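Local coordinates for Thiol:disulfide interchange protein DsbA (Neisseria meningitidis serogroup B, PDB 2ZNM), which probably acts as a periplasmic thiol:disulfide oxidoreductase of the DsbA type, built on a thioredoxin fold, at residues R73-L83 against K122-A132; Q86-A94 against W111-D119. All blocks are in the same frame, centred on the assembly; numbering follows the deposited sequence.

Contact 1: residues R73-L83 against K122-A132; sequences RMAAAVNLSGL and KLMRAYDSPEA
Arg73 lies extended over one face of the Tyr127 ring. Arg73 CD sits 4.1 Å from the centroid of the Tyr127 ring, a CH-pi contact, and the guanidinium plane is only 12° from the plane of the ring. The guanidinium grips the backbone carbonyl of the same tyrosine side-on. Arg73 NE donates to Tyr127 O at 3.0 Å and Arg73 NH2 to the same oxygen at 3.1 Å, both bent and from the same face of the carbonyl plane. Asp128 OD1 stands off the plane of the guanidinium, so its salt bridge to Arg73 NH2 is long and one of charge alone. The stronger partner of Asp128 is Arg105. At the edge of the Tyr127 ring lies SE of selenomethionine Met74, 5.4 Å from the centroid, a Met-aromatic contact. The bent chain of Met74 also sets its CE against CE of selenomethionine Met124.

Leu123 is a knob in a hole formed by Met74, Ala77, Val78 and Ser81. With CG anti to the backbone N (chi1 -174°), the isobutyl group swings toward helix 69-81, and Leu123 CD1 meets Ser81 OG at 3.4 Å. Small residues let the backbones come close: Ala77 CB lies 3.7 Å from Tyr127 CA, and Ala126 CB packs on Ala77 O. Farther along, Ala76 CB meets Ala132 CB at 4.0 Å, while Leu80 CD1 covers Ala132 and CB of Glu131.

The axes of helix segments 73-81 and 122-127 pass 8.0 Å apart at 117°. Helix 105-113 borders the Met74 and Met124 side, helix 130-145 continues past Ala76, and the loop residue Tyr32 touches Ala75 and Val78.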
loop_
_atom_site.group_PDB
_atom_site.type_symbol
_atom_site.label_atom_id
_atom_site.label_comp_id
_atom_site.label_asym_id
_atom_site.label_seq_id
_atom_site.Cartn_x
_atom_site.Cartn_y
_atom_site.Cartn_z
ATOM N N ARG A 73 2.108 11.077 -1.940
ATOM C CA ARG A 73 1.098 12.078 -1.573
ATOM C C ARG A 73 -0.266 11.819 -2.229
ATOM O O ARG A 73 -1.307 12.050 -1.602
ATOM C CB ARG A 73 1.587 13.473 -1.939
ATOM C CG ARG A 73 0.735 14.582 -1.374
ATOM C CD ARG A 73 1.330 15.928 -1.676
ATOM N NE ARG A 73 0.547 16.981 -1.044
ATOM C CZ ARG A 73 0.864 18.267 -1.049
ATOM N NH1 ARG A 73 1.965 18.691 -1.651
ATOM N NH2 ARG A 73 0.071 19.132 -0.444
HETATM N N MSE A 74 -0.254 11.358 -3.488
HETATM C CA MSE A 74 -1.477 10.904 -4.154
HETATM C C MSE A 74 -2.126 9.722 -3.405
HETATM O O MSE A 74 -3.330 9.744 -3.116
HETATM C CB MSE A 74 -1.206 10.543 -5.616
HETATM C CG MSE A 74 -2.458 10.166 -6.410
HETATM SE SE MSE A 74 -3.883 11.533 -6.364
HETATM C CE MSE A 74 -3.268 12.721 -7.800
ATOM N N ALA A 75 -1.323 8.710 -3.074
ATOM C CA ALA A 75 -1.818 7.550 -2.320
ATOM C C ALA A 75 -2.414 7.980 -0.999
ATOM O O ALA A 75 -3.437 7.458 -0.593
ATOM C CB ALA A 75 -0.705 6.525 -2.087
ATOM N N ALA A 76 -1.773 8.926 -0.320
ATOM C CA ALA A 76 -2.299 9.407 0.944
ATOM C C ALA A 76 -3.606 10.148 0.729
ATOM O O ALA A 76 -4.531 9.970 1.494
ATOM C CB ALA A 76 -1.283 10.287 1.672
ATOM N N ALA A 77 -3.677 10.979 -0.309
ATOM C CA ALA A 77 -4.899 11.722 -0.630
ATOM C C ALA A 77 -6.102 10.794 -0.856
ATOM O O ALA A 77 -7.166 11.005 -0.273
ATOM C CB ALA A 77 -4.677 12.608 -1.835
ATOM N N VAL A 78 -5.908 9.768 -1.690
ATOM C CA VAL A 78 -6.922 8.767 -2.015
ATOM C C VAL A 78 -7.444 8.052 -0.763
ATOM O O VAL A 78 -8.661 8.007 -0.517
ATOM C CB VAL A 78 -6.370 7.738 -3.029
ATOM C CG1 VAL A 78 -7.357 6.624 -3.253
ATOM C CG2 VAL A 78 -6.026 8.417 -4.379
ATOM N N ASN A 79 -6.521 7.498 0.024
ATOM C CA ASN A 79 -6.862 6.845 1.281
ATOM C C ASN A 79 -7.626 7.777 2.208
ATOM O O ASN A 79 -8.682 7.403 2.730
ATOM C CB ASN A 79 -5.604 6.297 1.984
ATOM C CG ASN A 79 -5.929 5.570 3.288
ATOM O OD1 ASN A 79 -7.002 4.988 3.432
ATOM N ND2 ASN A 79 -5.005 5.614 4.248
ATOM N N LEU A 80 -7.106 8.991 2.402
ATOM C CA LEU A 80 -7.699 9.921 3.364
ATOM C C LEU A 80 -9.017 10.535 2.905
ATOM O O LEU A 80 -9.847 10.905 3.731
ATOM C CB LEU A 80 -6.707 11.016 3.760
ATOM C CG LEU A 80 -5.466 10.561 4.530
ATOM C CD1 LEU A 80 -4.628 11.765 4.852
ATOM C CD2 LEU A 80 -5.805 9.767 5.814
ATOM N N SER A 81 -9.208 10.647 1.594
ATOM C CA SER A 81 -10.465 11.161 1.050
ATOM C C SER A 81 -11.582 10.104 1.109
ATOM O O SER A 81 -12.759 10.424 0.954
ATOM C CB SER A 81 -10.267 11.672 -0.379
ATOM O OG SER A 81 -9.723 10.659 -1.220
ATOM N N GLY A 82 -11.200 8.855 1.363
ATOM C CA GLY A 82 -12.118 7.728 1.311
ATOM C C GLY A 82 -12.522 7.363 -0.117
ATOM O O GLY A 82 -13.614 6.859 -0.343
ATOM N N LEU A 83 -11.635 7.602 -1.081
ATOM C CA LEU A 83 -11.966 7.402 -2.495
ATOM C C LEU A 83 -11.189 6.263 -3.170
ATOM O O LEU A 83 -11.017 6.266 -4.381
ATOM C CB LEU A 83 -11.788 8.712 -3.278
ATOM C CG LEU A 83 -12.795 9.850 -3.079
ATOM C CD1 LEU A 83 -12.306 11.109 -3.798
ATOM C CD2 LEU A 83 -14.208 9.491 -3.547
ATOM N N LYS A 122 -12.956 16.717 -3.841
ATOM C CA LYS A 122 -12.803 16.029 -2.549
ATOM C C LYS A 122 -11.422 15.396 -2.397
ATOM O O LYS A 122 -10.815 15.451 -1.327
ATOM C CB LYS A 122 -13.897 14.976 -2.342
ATOM C CG LYS A 122 -13.744 14.190 -1.052
ATOM C CD LYS A 122 -14.932 13.301 -0.766
ATOM C CE LYS A 122 -15.046 13.039 0.736
ATOM N NZ LYS A 122 -15.302 14.291 1.529
ATOM N N LEU A 123 -10.937 14.798 -3.480
ATOM C CA LEU A 123 -9.609 14.223 -3.518
ATOM C C LEU A 123 -8.511 15.257 -3.287
ATOM O O LEU A 123 -7.518 14.975 -2.611
ATOM C CB LEU A 123 -9.378 13.536 -4.862
ATOM C CG LEU A 123 -8.076 12.750 -5.016
ATOM C CD1 LEU A 123 -7.928 11.750 -3.883
ATOM C CD2 LEU A 123 -8.020 12.060 -6.365
HETATM N N MSE A 124 -8.685 16.435 -3.874
HETATM C CA MSE A 124 -7.683 17.488 -3.787
HETATM C C MSE A 124 -7.690 18.209 -2.438
HETATM O O MSE A 124 -6.660 18.697 -1.989
HETATM C CB MSE A 124 -7.826 18.468 -4.957
HETATM C CG MSE A 124 -7.278 17.920 -6.268
HETATM SE SE MSE A 124 -5.448 17.182 -6.108
HETATM C CE MSE A 124 -5.805 15.271 -6.115
ATOM N N ARG A 125 -8.858 18.249 -1.802
ATOM C CA ARG A 125 -9.017 18.738 -0.433
ATOM C C ARG A 125 -8.186 17.878 0.521
ATOM O O ARG A 125 -7.510 18.397 1.395
ATOM C CB ARG A 125 -10.496 18.682 -0.046
ATOM C CG ARG A 125 -11.061 19.978 0.488
ATOM C CD ARG A 125 -12.466 20.239 -0.067
ATOM N NE ARG A 125 -13.381 19.111 0.149
ATOM C CZ ARG A 125 -14.412 18.806 -0.641
ATOM N NH1 ARG A 125 -14.684 19.532 -1.724
ATOM N NH2 ARG A 125 -15.173 17.761 -0.349
ATOM N N ALA A 126 -8.226 16.561 0.336
ATOM C CA ALA A 126 -7.410 15.641 1.126
ATOM C C ALA A 126 -5.925 15.764 0.766
ATOM O O ALA A 126 -5.050 15.562 1.612
ATOM C CB ALA A 126 -7.878 14.204 0.931
ATOM N N TYR A 127 -5.667 16.098 -0.491
ATOM C CA TYR A 127 -4.324 16.185 -1.046
ATOM C C TYR A 127 -3.516 17.349 -0.452
ATOM O O TYR A 127 -2.305 17.227 -0.243
ATOM C CB TYR A 127 -4.447 16.339 -2.560
ATOM C CG TYR A 127 -3.181 16.189 -3.350
ATOM C CD1 TYR A 127 -2.889 14.993 -4.007
ATOM C CD2 TYR A 127 -2.290 17.253 -3.479
ATOM C CE1 TYR A 127 -1.734 14.852 -4.763
ATOM C CE2 TYR A 127 -1.132 17.122 -4.220
ATOM C CZ TYR A 127 -0.856 15.924 -4.868
ATOM O OH TYR A 127 0.294 15.805 -5.613
ATOM N N ASP A 128 -4.200 18.461 -0.179
ATOM C CA ASP A 128 -3.566 19.688 0.294
ATOM C C ASP A 128 -3.740 19.859 1.794
ATOM O O ASP A 128 -3.521 20.948 2.339
ATOM C CB ASP A 128 -4.149 20.902 -0.434
ATOM C CG ASP A 128 -3.757 20.963 -1.904
ATOM O OD1 ASP A 128 -2.762 20.324 -2.303
ATOM O OD2 ASP A 128 -4.444 21.675 -2.665
ATOM N N SER A 129 -4.151 18.791 2.464
ATOM C CA SER A 129 -4.297 18.828 3.914
ATOM C C SER A 129 -2.999 18.314 4.556
ATOM O O SER A 129 -2.281 17.513 3.937
ATOM C CB SER A 129 -5.505 18.010 4.367
ATOM O OG SER A 129 -5.133 16.668 4.591
ATOM N N PRO A 130 -2.696 18.772 5.788
ATOM C CA PRO A 130 -1.438 18.401 6.445
ATOM C C PRO A 130 -1.292 16.903 6.688
ATOM O O PRO A 130 -0.181 16.383 6.643
ATOM C CB PRO A 130 -1.481 19.174 7.786
ATOM C CG PRO A 130 -2.901 19.528 7.996
ATOM C CD PRO A 130 -3.505 19.681 6.622
ATOM N N GLU A 131 -2.412 16.231 6.939
ATOM C CA GLU A 131 -2.453 14.780 7.122
ATOM C C GLU A 131 -1.810 14.025 5.952
ATOM O O GLU A 131 -0.990 13.131 6.162
ATOM C CB GLU A 131 -3.899 14.310 7.353
ATOM C CG GLU A 131 -4.518 14.733 8.717
ATOM C CD GLU A 131 -5.020 16.189 8.766
ATOM O OE1 GLU A 131 -5.122 16.853 7.704
ATOM O OE2 GLU A 131 -5.323 16.668 9.889
ATOM N N ALA A 132 -2.154 14.407 4.727
ATOM C CA ALA A 132 -1.668 13.706 3.531
ATOM C C ALA A 132 -0.188 13.975 3.224
ATOM O O ALA A 132 0.530 13.074 2.781
ATOM C CB ALA A 132 -2.521 14.049 2.329
#

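Contact 2: residues Q86-A94 against W111-D119; sequences QANPAVFKA and WALSQKGFD
Ala87 and Phe118 make the aromatic CH-pi contact here. Ala87 CB stands over the centre of the Phe118 ring, 4.0 Å from its centroid and 4° off the ring normal. The ring is brought there by a chi1 of 62°, which places CG between the backbone N and the carbonyl carbon of Phe118. Ala90 CB meets the same ring at its edge, near the plane, 3.8 Å from Phe118 CE2. Gln86 O comes within 3.2 Å of Phe118 CD2, obliquely to the ring.

The second apolar group is the indole of Trp111, which reaches toward the next turns of helix 84-97. Trp111 CH2 touches Val91 CG2 at 3.6 Å, and the two side chains cross at about a right angle. CZ2 packs against the backbone carbonyl and CB of Ala90. Ala94 CB lies near NE1 and CE2. Alanines at 87, 90 and 94 thus let both aromatic residues come close to the helix.

Polar contacts are few. A water donates to Ala90 O at 2.6 Å and weakly to Gln115 OE1, bridging the segments. Gln115 NE2 lies over one face of the indole near the rim, beside Trp111 NE1, but both are donors and do not bond. NE2 instead makes a weak bond to Trp111 O. Ser114 OG donates to Trp111 O at 2.8 Å, so this carbonyl receives both side chains.

Trp111 also packs on Met74. The arrangement is helix-to-helix and helix-to-loop packing in the helical domain that DsbA proteins carry inserted in their thioredoxin fold. Across helix 84-97, Phe92 meets Tyr32 and His36, the latter lying between the predicted redox cysteines Cys34 and Cys37.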
loop_
_atom_site.group_PDB
_atom_site.type_symbol
_atom_site.label_atom_id
_atom_site.label_comp_id
_atom_site.label_asym_id
_atom_site.label_seq_id
_atom_site.Cartn_x
_atom_site.Cartn_y
_atom_site.Cartn_z
ATOM N N GLN A 86 -13.133 4.479 -6.076
ATOM C CA GLN A 86 -13.611 5.418 -7.095
ATOM C C GLN A 86 -12.433 6.049 -7.841
ATOM O O GLN A 86 -12.574 6.445 -8.993
ATOM C CB GLN A 86 -14.467 6.525 -6.461
ATOM C CG GLN A 86 -15.823 6.094 -5.887
ATOM C CD GLN A 86 -15.722 5.305 -4.580
ATOM O OE1 GLN A 86 -16.588 4.473 -4.276
ATOM N NE2 GLN A 86 -14.677 5.567 -3.797
ATOM N N ALA A 87 -11.276 6.129 -7.184
ATOM C CA ALA A 87 -10.152 6.929 -7.681
ATOM C C ALA A 87 -8.906 6.152 -8.074
ATOM O O ALA A 87 -8.251 6.513 -9.054
ATOM C CB ALA A 87 -9.787 8.037 -6.686
ATOM N N ASN A 88 -8.560 5.104 -7.328
ATOM C CA ASN A 88 -7.308 4.385 -7.601
ATOM C C ASN A 88 -7.202 3.849 -9.033
ATOM O O ASN A 88 -6.123 3.937 -9.631
ATOM C CB ASN A 88 -7.076 3.235 -6.613
ATOM C CG ASN A 88 -6.371 3.667 -5.365
ATOM O OD1 ASN A 88 -5.532 4.568 -5.377
ATOM N ND2 ASN A 88 -6.675 2.997 -4.272
ATOM N N PRO A 89 -8.298 3.278 -9.580
ATOM C CA PRO A 89 -8.187 2.782 -10.957
ATOM C C PRO A 89 -7.690 3.845 -11.943
ATOM O O PRO A 89 -6.761 3.573 -12.725
ATOM C CB PRO A 89 -9.627 2.320 -11.287
ATOM C CG PRO A 89 -10.205 1.944 -9.961
ATOM C CD PRO A 89 -9.637 2.998 -9.013
ATOM N N ALA A 90 -8.299 5.035 -11.885
ATOM C CA ALA A 90 -7.866 6.212 -12.651
ATOM C C ALA A 90 -6.445 6.699 -12.299
ATOM O O ALA A 90 -5.773 7.280 -13.137
ATOM C CB ALA A 90 -8.877 7.355 -12.489
ATOM N N VAL A 91 -5.987 6.462 -11.072
ATOM C CA VAL A 91 -4.622 6.831 -10.693
ATOM C C VAL A 91 -3.590 5.869 -11.318
ATOM O O VAL A 91 -2.623 6.309 -11.952
ATOM C CB VAL A 91 -4.429 6.937 -9.156
ATOM C CG1 VAL A 91 -2.985 7.295 -8.819
ATOM C CG2 VAL A 91 -5.383 7.967 -8.556
ATOM N N PHE A 92 -3.787 4.564 -11.149
ATOM C CA PHE A 92 -2.944 3.599 -11.854
ATOM C C PHE A 92 -2.816 3.936 -13.340
ATOM O O PHE A 92 -1.709 3.949 -13.885
ATOM C CB PHE A 92 -3.495 2.176 -11.699
ATOM C CG PHE A 92 -3.166 1.538 -10.383
ATOM C CD1 PHE A 92 -1.922 0.948 -10.177
ATOM C CD2 PHE A 92 -4.101 1.505 -9.362
ATOM C CE1 PHE A 92 -1.613 0.349 -8.971
ATOM C CE2 PHE A 92 -3.797 0.919 -8.146
ATOM C CZ PHE A 92 -2.550 0.339 -7.950
ATOM N N LYS A 93 -3.950 4.217 -13.987
ATOM C CA LYS A 93 -4.010 4.374 -15.435
ATOM C C LYS A 93 -3.223 5.594 -15.888
ATOM O O LYS A 93 -2.608 5.580 -16.951
ATOM C CB LYS A 93 -5.464 4.484 -15.897
ATOM C CG LYS A 93 -5.635 4.673 -17.409
ATOM C CD LYS A 93 -7.084 4.577 -17.839
ATOM C CE LYS A 93 -7.359 5.460 -19.026
ATOM N NZ LYS A 93 -8.665 5.080 -19.675
ATOM N N ALA A 94 -3.271 6.650 -15.085
ATOM C CA ALA A 94 -2.577 7.892 -15.380
ATOM C C ALA A 94 -1.063 7.661 -15.241
ATOM O O ALA A 94 -0.284 8.105 -16.068
ATOM C CB ALA A 94 -3.062 8.982 -14.435
ATOM N N TRP A 111 -5.298 17.413 -13.260
ATOM C CA TRP A 111 -5.777 16.074 -13.612
ATOM C C TRP A 111 -7.039 15.671 -12.827
ATOM O O TRP A 111 -8.020 15.215 -13.421
ATOM C CB TRP A 111 -4.674 15.027 -13.411
ATOM C CG TRP A 111 -5.166 13.605 -13.495
ATOM C CD1 TRP A 111 -5.376 12.876 -14.630
ATOM C CD2 TRP A 111 -5.513 12.744 -12.395
ATOM N NE1 TRP A 111 -5.833 11.616 -14.307
ATOM C CE2 TRP A 111 -5.923 11.510 -12.945
ATOM C CE3 TRP A 111 -5.514 12.896 -10.998
ATOM C CZ2 TRP A 111 -6.321 10.439 -12.152
ATOM C CZ3 TRP A 111 -5.914 11.839 -10.221
ATOM C CH2 TRP A 111 -6.313 10.622 -10.799
ATOM N N ALA A 112 -6.998 15.844 -11.504
ATOM C CA ALA A 112 -8.092 15.442 -10.620
ATOM C C ALA A 112 -9.411 16.113 -10.971
ATOM O O ALA A 112 -10.453 15.462 -11.000
ATOM C CB ALA A 112 -7.730 15.716 -9.169
ATOM N N LEU A 113 -9.352 17.414 -11.243
ATOM C CA LEU A 113 -10.543 18.212 -11.539
ATOM C C LEU A 113 -11.220 17.850 -12.877
ATOM O O LEU A 113 -12.436 17.973 -13.009
ATOM C CB LEU A 113 -10.213 19.711 -11.464
ATOM C CG LEU A 113 -10.274 20.492 -10.134
ATOM C CD1 LEU A 113 -11.716 20.672 -9.670
ATOM C CD2 LEU A 113 -9.434 19.893 -9.023
ATOM N N SER A 114 -10.433 17.386 -13.848
ATOM C CA SER A 114 -10.942 16.953 -15.154
ATOM C C SER A 114 -11.530 15.525 -15.173
ATOM O O SER A 114 -12.098 15.102 -16.184
ATOM C CB SER A 114 -9.834 17.067 -16.211
ATOM O OG SER A 114 -8.787 16.139 -15.959
ATOM N N GLN A 115 -11.406 14.788 -14.073
ATOM C CA GLN A 115 -11.855 13.388 -14.039
ATOM C C GLN A 115 -13.395 13.219 -13.894
ATOM O O GLN A 115 -14.016 13.831 -13.013
ATOM C CB GLN A 115 -11.079 12.621 -12.957
ATOM C CG GLN A 115 -10.694 11.190 -13.341
ATOM C CD GLN A 115 -9.604 11.073 -14.411
ATOM O OE1 GLN A 115 -9.410 9.999 -14.991
ATOM N NE2 GLN A 115 -8.891 12.164 -14.673
ATOM N N LYS A 116 -13.998 12.400 -14.766
ATOM C CA LYS A 116 -15.464 12.208 -14.806
ATOM C C LYS A 116 -16.017 11.261 -13.734
ATOM O O LYS A 116 -17.192 11.361 -13.353
ATOM C CB LYS A 116 -15.916 11.654 -16.165
ATOM C CG LYS A 116 -15.680 12.536 -17.379
ATOM C CD LYS A 116 -15.697 11.668 -18.633
ATOM C CE LYS A 116 -15.369 12.463 -19.881
ATOM N NZ LYS A 116 -15.380 11.599 -21.103
ATOM N N GLY A 117 -15.178 10.338 -13.270
ATOM C CA GLY A 117 -15.635 9.208 -12.464
ATOM C C GLY A 117 -15.594 9.329 -10.950
ATOM O O GLY A 117 -15.910 8.365 -10.249
ATOM N N PHE A 118 -15.196 10.493 -10.438
ATOM C CA PHE A 118 -15.120 10.721 -8.991
ATOM C C PHE A 118 -14.989 12.208 -8.672
ATOM O O PHE A 118 -14.593 12.993 -9.537
ATOM C CB PHE A 118 -13.973 9.912 -8.350
ATOM C CG PHE A 118 -12.608 10.271 -8.858
ATOM C CD1 PHE A 118 -11.917 11.361 -8.331
ATOM C CD2 PHE A 118 -12.003 9.512 -9.861
ATOM C CE1 PHE A 118 -10.656 11.707 -8.804
ATOM C CE2 PHE A 118 -10.732 9.838 -10.334
ATOM C CZ PHE A 118 -10.056 10.941 -9.806
ATOM N N ASP A 119 -15.341 12.579 -7.437
ATOM C CA ASP A 119 -15.175 13.938 -6.908
ATOM C C ASP A 119 -13.692 14.265 -6.800
ATOM O O ASP A 119 -13.015 13.849 -5.851
ATOM C CB ASP A 119 -15.822 14.047 -5.523
ATOM C CG ASP A 119 -16.178 15.484 -5.137
ATOM O OD1 ASP A 119 -15.530 16.446 -5.615
ATOM O OD2 ASP A 119 -17.126 15.654 -4.335
HETATM O O HOH W 1 -6.668 8.002 -15.489
#

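From the N terminus, the chain passes through strands 24-30 and 55-61 before entering helix 69-81, the first partner of contact 1. Helix 84-97 follows directly and begins contact 2. The last part of helix 105-113, from Trp111, and the loop through Phe118 come back to helix 84-97 and close contact 2, the inner loop. Helix 120-127 and the start of helix 130-145 then return to helix 69-81 and close contact 1, the outer loop. The two contacts nest without crossing. Their centres are about 13 Å apart, and they meet directly where Leu123 packs on Phe118 and Met124 on Ala112. Together they tie five successive helices into one bundle before the chain returns to strand 153-156.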